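Local coordinates for bromo domain-containing protein (Trypanosoma brucei brucei, PDB 5KO4) that is of unknown function but carries a bromodomain, the four-helix module that in its relatives reads acetyl-lysine, and so probably recognises acetylated lysines, at residues K51-R56 with I66-L71; N75-N80 with R92-M97. One frame throughout, in Å; residues are numbered along the deposited sequence. Where two conformers were deposited one is given.

Interaction 1 (K51-R56 with I66-L71); sequences KARLTR and INDMRL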
loop_
_atom_site.group_PDB
_atom_site.type_symbol
_atom_site.label_atom_id
_atom_site.label_comp_id
_atom_site.label_asym_id
_atom_site.label_seq_id
_atom_site.Cartn_x
_atom_site.Cartn_y
_atom_site.Cartn_z
ATOM N N LYS A 51 -3.270 0.496 19.563
ATOM C CA LYS A 51 -3.019 1.568 20.523
ATOM C C LYS A 51 -4.313 1.914 21.264
ATOM O O LYS A 51 -4.312 2.044 22.486
ATOM C CB LYS A 51 -2.468 2.804 19.793
ATOM C CG LYS A 51 -2.188 4.005 20.688
ATOM C CD LYS A 51 -0.989 3.779 21.598
ATOM C CE LYS A 51 -0.980 4.734 22.760
ATOM N NZ LYS A 51 -1.025 6.153 22.327
ATOM N N ALA A 52 -5.421 2.033 20.530
ATOM C CA ALA A 52 -6.716 2.360 21.147
ATOM C C ALA A 52 -7.155 1.255 22.121
ATOM O O ALA A 52 -7.701 1.535 23.186
ATOM C CB ALA A 52 -7.771 2.561 20.073
ATOM N N ARG A 53 -6.875 -0.006 21.781
ATOM C CA ARG A 53 -7.216 -1.117 22.645
ATOM C C ARG A 53 -6.386 -1.092 23.922
ATOM O O ARG A 53 -6.910 -1.432 24.980
ATOM C CB ARG A 53 -7.040 -2.443 21.894
ATOM C CG ARG A 53 -8.124 -2.584 20.854
ATOM C CD ARG A 53 -8.038 -3.825 20.028
ATOM N NE ARG A 53 -9.254 -3.938 19.219
ATOM C CZ ARG A 53 -9.556 -4.970 18.442
ATOM N NH1 ARG A 53 -8.739 -6.010 18.363
ATOM N NH2 ARG A 53 -10.709 -4.995 17.781
ATOM N N LEU A 54 -5.093 -0.682 23.848
ATOM C CA LEU A 54 -4.283 -0.539 25.059
ATOM C C LEU A 54 -4.876 0.548 25.944
ATOM O O LEU A 54 -5.039 0.351 27.148
ATOM C CB LEU A 54 -2.824 -0.181 24.736
ATOM C CG LEU A 54 -1.933 -1.307 24.288
ATOM C CD1 LEU A 54 -0.619 -0.760 23.770
ATOM C CD2 LEU A 54 -1.635 -2.265 25.424
ATOM N N THR A 55 -5.222 1.696 25.344
ATOM C CA THR A 55 -5.820 2.807 26.069
ATOM C C THR A 55 -7.136 2.391 26.729
ATOM O O THR A 55 -7.403 2.768 27.860
ATOM C CB THR A 55 -6.034 3.988 25.121
ATOM O OG1 THR A 55 -4.771 4.362 24.578
ATOM C CG2 THR A 55 -6.675 5.204 25.819
ATOM N N ARG A 56 -7.940 1.578 26.047
ATOM C CA ARG A 56 -9.246 1.193 26.556
ATOM C C ARG A 56 -9.215 -0.082 27.430
ATOM O O ARG A 56 -10.282 -0.607 27.784
ATOM C CB ARG A 56 -10.191 0.989 25.383
ATOM C CG ARG A 56 -10.464 2.274 24.636
ATOM C CD ARG A 56 -11.225 1.976 23.378
ATOM N NE ARG A 56 -11.592 3.180 22.640
ATOM C CZ ARG A 56 -12.615 3.972 22.953
ATOM N NH1 ARG A 56 -13.344 3.733 24.036
ATOM N NH2 ARG A 56 -12.900 5.025 22.198
ATOM N N ILE A 66 -0.376 -9.843 21.871
ATOM C CA ILE A 66 0.489 -10.545 20.922
ATOM C C ILE A 66 -0.332 -11.010 19.722
ATOM O O ILE A 66 0.108 -10.856 18.584
ATOM C CB ILE A 66 1.215 -11.732 21.617
ATOM C CG1 ILE A 66 2.321 -11.191 22.568
ATOM C CG2 ILE A 66 1.800 -12.704 20.584
ATOM C CD1 ILE A 66 2.797 -12.197 23.575
ATOM N N ASN A 67 -1.520 -11.558 19.959
ATOM C CA ASN A 67 -2.368 -12.005 18.868
ATOM C C ASN A 67 -2.662 -10.886 17.885
ATOM O O ASN A 67 -2.581 -11.094 16.682
ATOM C CB ASN A 67 -3.668 -12.545 19.399
ATOM C CG ASN A 67 -3.531 -13.883 20.055
ATOM O OD1 ASN A 67 -2.505 -14.552 19.962
ATOM N ND2 ASN A 67 -4.466 -14.198 20.893
ATOM N N ASP A 68 -3.037 -9.697 18.386
ATOM C CA ASP A 68 -3.368 -8.594 17.474
ATOM C C ASP A 68 -2.130 -8.082 16.729
ATOM O O ASP A 68 -2.219 -7.761 15.534
ATOM C CB ASP A 68 -4.028 -7.443 18.217
ATOM C CG ASP A 68 -5.467 -7.694 18.588
ATOM O OD1 ASP A 68 -6.024 -8.741 18.162
ATOM O OD2 ASP A 68 -6.037 -6.865 19.327
ATOM N N MET A 69 -0.965 -8.037 17.400
ATOM C CA MET A 69 0.260 -7.622 16.744
ATOM C C MET A 69 0.639 -8.582 15.632
ATOM O O MET A 69 0.979 -8.145 14.524
ATOM C CB MET A 69 1.386 -7.551 17.768
ATOM C CG MET A 69 1.187 -6.461 18.833
ATOM S SD MET A 69 1.459 -4.794 18.189
ATOM C CE MET A 69 3.228 -4.777 18.082
ATOM N N ARG A 70 0.542 -9.885 15.896
ATOM C CA ARG A 70 0.860 -10.906 14.899
ATOM C C ARG A 70 -0.126 -10.839 13.738
ATOM O O ARG A 70 0.229 -11.112 12.595
ATOM C CB ARG A 70 0.841 -12.304 15.542
ATOM C CG ARG A 70 2.040 -12.567 16.428
ATOM C CD ARG A 70 1.930 -13.872 17.177
ATOM N NE ARG A 70 3.143 -14.135 17.951
ATOM C CZ ARG A 70 3.268 -15.094 18.863
ATOM N NH1 ARG A 70 2.247 -15.904 19.134
ATOM N NH2 ARG A 70 4.409 -15.246 19.520
ATOM N N LEU A 71 -1.371 -10.480 14.020
ATOM C CA LEU A 71 -2.398 -10.393 12.981
ATOM C C LEU A 71 -2.083 -9.293 11.938
ATOM O O LEU A 71 -2.329 -9.475 10.740
ATOM C CB LEU A 71 -3.735 -10.109 13.658
ATOM C CG LEU A 71 -4.949 -9.951 12.784
ATOM C CD1 LEU A 71 -5.172 -11.194 11.908
ATOM C CD2 LEU A 71 -6.158 -9.655 13.640
HETATM O O HOH W 1 -8.742 -8.556 17.421
#
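R53 and D68 make this contact, a salt bridge between two helices; no other residue pair of the two segments touches. The CA atoms of R53 and D68 are 9.9 Å apart, so the long arginine side chain spans most of the gap. It runs extended from CG to NE, with CG anti to its own carbonyl carbon (chi1 -71°). R53 NH1 gives a hydrogen bond of 3.0 Å to D68 OD2, bent to 150° at the hydrogen. The carboxylate oxygen lies at the guanidinium edge, almost exactly in its plane. The reverse does not hold: NH1 reaches OD2 from above the carboxylate plane, 44° out of it. Only NH1 takes part in the direct bond, so this is not a two-pronged, coplanar pair. A water supplies the second link. It accepts from R53 NH1 at 2.7 Å and donates to D68 OD1 at 2.8 Å, so both carboxylate oxygens are tied to the same arginine nitrogen. The arginine chain also lies close, with R53 CD 3.7 Å from D68 OD2. D68 is buried, and OD2 has a further hydrogen-bond partner in Y59 OH. These partners would probably favour the charged carboxylate. The bridge joins helix 47-55 to helix 62-80 in the helical bundle of the bromodomain. Beside it, M69 turns to W47 and I50 of helix 47-55, and L54 packs on Y8 and L15 of helix 8-21.

Interaction 2 (N75-N80 with R92-M97); sequences NCYDYN and RIEIAM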
loop_
_atom_site.group_PDB
_atom_site.type_symbol
_atom_site.label_atom_id
_atom_site.label_comp_id
_atom_site.label_asym_id
_atom_site.label_seq_id
_atom_site.Cartn_x
_atom_site.Cartn_y
_atom_site.Cartn_z
ATOM N N ASN A 75 -1.726 -10.466 8.151
ATOM C CA ASN A 75 -2.627 -9.906 7.142
ATOM C C ASN A 75 -1.836 -9.329 5.981
ATOM O O ASN A 75 -2.232 -9.482 4.827
ATOM C CB ASN A 75 -3.515 -8.821 7.743
ATOM C CG ASN A 75 -4.629 -9.360 8.589
ATOM O OD1 ASN A 75 -4.958 -10.554 8.552
ATOM N ND2 ASN A 75 -5.267 -8.475 9.347
ATOM N N CYS A 76 -0.692 -8.724 6.265
ATOM C CA CYS A 76 0.166 -8.226 5.199
ATOM C C CYS A 76 0.614 -9.375 4.304
ATOM O O CYS A 76 0.556 -9.263 3.077
ATOM C CB CYS A 76 1.363 -7.492 5.774
ATOM S SG CYS A 76 2.551 -6.933 4.527
ATOM N N TYR A 77 1.052 -10.480 4.902
ATOM C CA TYR A 77 1.515 -11.599 4.090
ATOM C C TYR A 77 0.391 -12.150 3.257
ATOM O O TYR A 77 0.604 -12.491 2.096
ATOM C CB TYR A 77 2.131 -12.712 4.948
ATOM C CG TYR A 77 3.180 -12.264 5.953
ATOM C CD1 TYR A 77 3.963 -11.138 5.723
ATOM C CD2 TYR A 77 3.303 -12.896 7.183
ATOM C CE1 TYR A 77 4.868 -10.675 6.683
ATOM C CE2 TYR A 77 4.199 -12.440 8.147
ATOM C CZ TYR A 77 4.951 -11.305 7.905
ATOM O OH TYR A 77 5.825 -10.827 8.856
ATOM N N ASP A 78 -0.805 -12.230 3.810
ATOM C CA ASP A 78 -1.924 -12.822 3.087
ATOM C C ASP A 78 -2.403 -11.916 1.951
ATOM O O ASP A 78 -2.747 -12.421 0.895
ATOM C CB ASP A 78 -3.073 -13.116 4.053
ATOM C CG ASP A 78 -2.732 -14.190 5.083
ATOM O OD1 ASP A 78 -1.625 -14.771 4.996
ATOM O OD2 ASP A 78 -3.534 -14.393 6.009
ATOM N N TYR A 79 -2.405 -10.603 2.142
ATOM C CA TYR A 79 -2.896 -9.684 1.126
ATOM C C TYR A 79 -1.850 -9.449 0.024
ATOM O O TYR A 79 -2.169 -9.495 -1.166
ATOM C CB TYR A 79 -3.280 -8.351 1.788
ATOM C CG TYR A 79 -3.876 -7.346 0.832
ATOM C CD1 TYR A 79 -5.202 -7.441 0.434
ATOM C CD2 TYR A 79 -3.135 -6.263 0.380
ATOM C CE1 TYR A 79 -5.773 -6.491 -0.404
ATOM C CE2 TYR A 79 -3.670 -5.345 -0.508
ATOM C CZ TYR A 79 -5.000 -5.439 -0.876
ATOM O OH TYR A 79 -5.505 -4.495 -1.737
ATOM N N ASN A 80 -0.606 -9.169 0.416
ATOM C CA ASN A 80 0.455 -8.837 -0.540
ATOM C C ASN A 80 1.270 -10.042 -1.010
ATOM O O ASN A 80 2.081 -9.907 -1.929
ATOM C CB ASN A 80 1.400 -7.849 0.108
ATOM C CG ASN A 80 0.696 -6.574 0.500
ATOM O OD1 ASN A 80 0.279 -5.805 -0.357
ATOM N ND2 ASN A 80 0.492 -6.347 1.810
ATOM N N ARG A 92 10.411 -7.572 9.009
ATOM C CA ARG A 92 11.370 -6.952 9.933
ATOM C C ARG A 92 10.660 -6.558 11.230
ATOM O O ARG A 92 11.228 -6.690 12.311
ATOM C CB ARG A 92 12.030 -5.715 9.315
ATOM C CG ARG A 92 12.899 -5.981 8.091
ATOM C CD ARG A 92 13.806 -7.196 8.188
ATOM N NE ARG A 92 14.719 -7.127 9.341
ATOM C CZ ARG A 92 15.587 -8.077 9.663
ATOM N NH1 ARG A 92 15.690 -9.175 8.919
ATOM N NH2 ARG A 92 16.371 -7.935 10.729
ATOM N N ILE A 93 9.415 -6.088 11.127
ATOM C CA ILE A 93 8.621 -5.723 12.291
ATOM C C ILE A 93 8.270 -6.974 13.098
ATOM O O ILE A 93 8.355 -6.940 14.323
ATOM C CB ILE A 93 7.369 -4.943 11.827
ATOM C CG1 ILE A 93 7.783 -3.534 11.378
ATOM C CG2 ILE A 93 6.301 -4.872 12.949
ATOM C CD1 ILE A 93 6.719 -2.775 10.626
ATOM N N GLU A 94 7.918 -8.078 12.430
ATOM C CA GLU A 94 7.605 -9.319 13.118
ATOM C C GLU A 94 8.829 -9.818 13.886
ATOM O O GLU A 94 8.716 -10.261 15.028
ATOM C CB GLU A 94 7.138 -10.395 12.128
ATOM C CG GLU A 94 6.607 -11.627 12.843
ATOM C CD GLU A 94 6.180 -12.766 11.951
ATOM O OE1 GLU A 94 6.191 -12.593 10.717
ATOM O OE2 GLU A 94 5.900 -13.859 12.485
ATOM N N ILE A 95 10.004 -9.747 13.254
ATOM C CA ILE A 95 11.246 -10.167 13.880
ATOM C C ILE A 95 11.470 -9.350 15.127
ATOM O O ILE A 95 11.774 -9.906 16.176
ATOM C CB ILE A 95 12.419 -10.027 12.878
ATOM C CG1 ILE A 95 12.314 -11.104 11.794
ATOM C CG2 ILE A 95 13.762 -10.118 13.593
ATOM C CD1 ILE A 95 13.118 -10.866 10.612
ATOM N N ALA A 96 11.283 -8.032 15.038
ATOM C CA ALA A 96 11.460 -7.168 16.194
ATOM C C ALA A 96 10.504 -7.485 17.300
ATOM O O ALA A 96 10.929 -7.638 18.441
ATOM C CB ALA A 96 11.303 -5.715 15.799
ATOM N N MET A 97 9.219 -7.540 17.024
ATOM C CA MET A 97 8.295 -7.761 18.126
ATOM C C MET A 97 8.478 -9.187 18.733
ATOM O O MET A 97 8.448 -9.305 19.953
ATOM C CB MET A 97 6.848 -7.495 17.707
ATOM C CG MET A 97 6.298 -8.472 16.745
ATOM S SD MET A 97 4.848 -7.826 15.872
ATOM C CE MET A 97 4.173 -9.294 15.335
#
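Y77 OH donates a short hydrogen bond of 2.6 Å to E94 OE1, and the contact is built on this bond. The phenol meets the carboxylate oxygen on its anti side, 17° out of the carboxylate plane. OE1 in turn sits at the edge of the tyrosine ring, near the ring plane, 3.3 Å from Y77 CE2. Ring and carboxylate planes are 29° apart, while the two side chains meet at a slant. E94 gets there with CG anti to the backbone N (chi1 -171°) and an extended chain beyond it. Its aliphatic part adds a little packing, with E94 CB 3.6 Å from Y77 OH. The glutamate would probably be the charged partner of this short bond. R91 makes a cation-pi contact with the Y77 ring, and S87 and A90 also touch this side chain. Within segment 75-80, C76 O takes two bonds, from N80 N at 2.9 Å and from N80 ND2 at 3.2 Å. The two donors come from opposite faces of the carbonyl plane. The ND2 bond holds the N80 side chain against the last turn of its helix. N80 probably stands where other bromodomains have the asparagine that binds acetyl-lysine. E94 also rests on V73, and I93 and M97 pack on V18 of helix 8-21. The Y77-E94 bond joins the C-terminal part of helix 62-80 to helix 85-104, helices B and C of the bromodomain bundle.

Overall arrangement
From the N terminus, helix 8-21 leads through the long ZA loop, which holds the short helix 37-40, to helix 47-55. Interaction 1 then closes the AB loop between helices 47-55 and 62-80. Interaction 2 follows further along and closes the BC loop, between helices 62-80 and 85-104. The two closed loops are in series, neither nested nor crossed. Helix 62-80 serves both, and the contacts lie on opposite sides of the chain's centre, about 15 Å apart between their centres. Together they tie three helices of the bromodomain bundle, and helix 8-21 packs against both regions.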